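Local coordinates for protein sialidase B (Streptococcus pneumoniae serotype 4, PDB 4XJW) that cleaves terminal sialic acid from oligosaccharides, glycoproteins and glycolipids, acting as an intramolecular trans-sialidase of glycosyl hydrolase family 33, at residues A[503-509]-A[553-559]. The protein carries 1 engineered substitution. Sequence-based numbering, arbitrary orientation.
Sequences EAQMVEL and TQVSAIK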
loop_
_atom_site.group_PDB
_atom_site.type_symbol
_atom_site.label_atom_id
_atom_site.label_comp_id
_atom_site.label_asym_id
_atom_site.label_seq_id
_atom_site.Cartn_x
_atom_site.Cartn_y
_atom_site.Cartn_z
ATOM N N GLU A 503 2.152 15.189 4.946
ATOM C CA GLU A 503 1.208 14.754 3.929
ATOM C C GLU A 503 -0.149 15.403 4.174
ATOM O O GLU A 503 -0.732 15.250 5.247
ATOM C CB GLU A 503 1.101 13.232 3.951
ATOM C CG GLU A 503 2.337 12.537 3.387
ATOM C CD GLU A 503 2.553 11.140 3.937
ATOM O OE1 GLU A 503 3.349 10.394 3.324
ATOM O OE2 GLU A 503 1.946 10.790 4.976
ATOM N N ALA A 504 -0.670 16.082 3.153
ATOM C CA ALA A 504 -1.825 16.963 3.307
ATOM C C ALA A 504 -2.884 16.607 2.284
ATOM O O ALA A 504 -2.554 16.287 1.145
ATOM C CB ALA A 504 -1.403 18.396 3.115
ATOM N N GLN A 505 -4.151 16.711 2.680
ATOM C CA GLN A 505 -5.260 16.503 1.762
ATOM C C GLN A 505 -6.285 17.597 1.999
ATOM O O GLN A 505 -6.448 18.079 3.120
ATOM C CB GLN A 505 -5.856 15.112 1.970
ATOM C CG GLN A 505 -5.001 13.966 1.395
ATOM C CD GLN A 505 -5.004 13.925 -0.142
ATOM O OE1 GLN A 505 -5.832 13.240 -0.755
ATOM N NE2 GLN A 505 -4.064 14.635 -0.757
ATOM N N MET A 506 -6.982 17.985 0.936
ATOM C CA MET A 506 -7.816 19.186 0.936
ATOM C C MET A 506 -9.292 18.853 0.710
ATOM O O MET A 506 -9.621 17.869 0.060
ATOM C CB MET A 506 -7.363 20.134 -0.179
ATOM C CG MET A 506 -5.919 20.650 -0.064
ATOM S SD MET A 506 -5.329 21.378 -1.598
ATOM C CE MET A 506 -4.953 19.909 -2.567
ATOM N N VAL A 507 -10.162 19.700 1.250
ATOM C CA VAL A 507 -11.587 19.663 0.953
ATOM C C VAL A 507 -12.047 21.094 0.732
ATOM O O VAL A 507 -11.516 22.022 1.350
ATOM C CB VAL A 507 -12.419 19.020 2.093
ATOM C CG1 VAL A 507 -11.948 17.610 2.370
ATOM C CG2 VAL A 507 -12.350 19.860 3.365
ATOM N N GLU A 508 -13.004 21.283 -0.171
ATOM C CA GLU A 508 -13.612 22.601 -0.367
ATOM C C GLU A 508 -14.854 22.683 0.524
ATOM O O GLU A 508 -15.871 22.045 0.244
ATOM C CB GLU A 508 -13.962 22.868 -1.848
ATOM C CG GLU A 508 -14.245 24.355 -2.112
ATOM C CD GLU A 508 -14.458 24.696 -3.570
ATOM O OE1 GLU A 508 -14.568 23.763 -4.393
ATOM O OE2 GLU A 508 -14.514 25.907 -3.888
ATOM N N LEU A 509 -14.765 23.436 1.618
ATOM C CA LEU A 509 -15.885 23.545 2.562
ATOM C C LEU A 509 -17.085 24.247 1.951
ATOM O O LEU A 509 -18.229 23.859 2.181
ATOM C CB LEU A 509 -15.468 24.299 3.828
ATOM C CG LEU A 509 -14.481 23.599 4.761
ATOM C CD1 LEU A 509 -14.236 24.446 5.988
ATOM C CD2 LEU A 509 -14.996 22.220 5.141
ATOM N N THR A 553 0.728 9.629 10.250
ATOM C CA THR A 553 0.283 8.828 9.101
ATOM C C THR A 553 -0.528 9.723 8.178
ATOM O O THR A 553 -1.183 10.647 8.640
ATOM C CB THR A 553 -0.612 7.630 9.555
ATOM O OG1 THR A 553 0.126 6.821 10.485
ATOM C CG2 THR A 553 -0.988 6.745 8.387
ATOM N N GLN A 554 -0.476 9.451 6.873
ATOM C CA GLN A 554 -1.313 10.142 5.909
ATOM C C GLN A 554 -2.771 10.120 6.386
ATOM O O GLN A 554 -3.239 9.118 6.955
ATOM C CB GLN A 554 -1.197 9.452 4.545
ATOM C CG GLN A 554 -1.950 10.156 3.403
ATOM C CD GLN A 554 -2.648 9.191 2.459
ATOM O OE1 GLN A 554 -2.785 8.006 2.750
ATOM N NE2 GLN A 554 -3.090 9.697 1.316
ATOM N N VAL A 555 -3.470 11.239 6.173
ATOM C CA VAL A 555 -4.904 11.332 6.434
ATOM C C VAL A 555 -5.577 11.678 5.111
ATOM O O VAL A 555 -5.141 12.593 4.389
ATOM C CB VAL A 555 -5.235 12.403 7.510
ATOM C CG1 VAL A 555 -4.599 13.742 7.167
ATOM C CG2 VAL A 555 -6.732 12.568 7.691
ATOM N N SER A 556 -6.624 10.942 4.769
ATOM C CA SER A 556 -7.388 11.300 3.578
ATOM C C SER A 556 -8.678 11.971 4.022
ATOM O O SER A 556 -9.115 11.788 5.166
ATOM C CB SER A 556 -7.630 10.089 2.686
ATOM O OG SER A 556 -8.176 8.983 3.385
ATOM N N ALA A 557 -9.261 12.781 3.144
ATOM C CA ALA A 557 -10.337 13.680 3.559
ATOM C C ALA A 557 -11.227 14.013 2.395
ATOM O O ALA A 557 -10.733 14.296 1.308
ATOM C CB ALA A 557 -9.749 14.952 4.131
ATOM N N ILE A 558 -12.535 13.998 2.628
ATOM C CA ILE A 558 -13.479 14.433 1.591
ATOM C C ILE A 558 -14.595 15.301 2.159
ATOM O O ILE A 558 -14.904 15.250 3.350
ATOM C CB ILE A 558 -14.125 13.245 0.846
ATOM C CG1 ILE A 558 -14.897 12.343 1.819
ATOM C CG2 ILE A 558 -13.081 12.443 0.085
ATOM C CD1 ILE A 558 -15.829 11.326 1.136
ATOM N N LYS A 559 -15.197 16.102 1.283
ATOM C CA LYS A 559 -16.414 16.840 1.590
ATOM C C LYS A 559 -17.560 16.018 1.011
ATOM O O LYS A 559 -17.603 15.773 -0.193
ATOM C CB LYS A 559 -16.361 18.219 0.930
ATOM C CG LYS A 559 -17.660 19.014 0.990
ATOM C CD LYS A 559 -17.857 19.645 2.346
ATOM C CE LYS A 559 -19.228 20.324 2.468
ATOM N NZ LYS A 559 -19.465 21.384 1.445
HETATM O O HOH W 1 -2.556 13.350 4.197
HETATM O O HOH W 2 -8.210 12.719 0.370
#
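Val507 lays its CG1 methyl over the backbone of the neighbouring strand, with Val507 CG1 3.5 Å from Ile558 C and 3.9 Å from Ala557 CB. The torsion that swings CG1 away from its own carbonyl carbon (chi1 -58°) sends that methyl across. The Ile558 side chain turns away from this contact and touches the bound inhibitor, described as allosteric, in a pocket it shares with Gln456 and Lys461. These are the innermost strands, 504-510 and 556-559, of two successive four-stranded blades of the sialidase beta-propeller; they run nearly parallel, 9° apart, yet no direct backbone hydrogen bond joins them.

Water fills that role at two points. One molecule accepts from Val555 N and gives a weak bond to Glu503 O. The other accepts from Ala557 N and probably donates to Gln505 OE1, 2.7 Å away. Gln505, bent at chi2, brings CG to 3.3 Å from Val555 O and turns its amide back on its own strand: NE2 gives a fairly straight bond to Ala504 O, while OE1 also takes Gln456 N.

At the C-terminal end of both segments Lys559 runs its aliphatic chain past Glu508 O, and NZ reaches Leu509 O at 2.9 Å, from above the carbonyl plane; Glu568 supplies a salt bridge to the same ammonium.

At the N-terminal end Glu503, predicted to be an active-site residue, crosses Gln554 at about a right angle, OE2 3.4 Å from Gln554 CB. Arg519 makes a salt bridge to OE2, and the hydroxyl of Tyr615, the probable nucleophile, is hydrogen-bonded to OE1; Gln554 NE2 gives to Pro454 O and its OE1 takes Ser616 N. Methyl packing, water and one lysine bond thus join the blades, and the Glu503 end leads into the catalytic site.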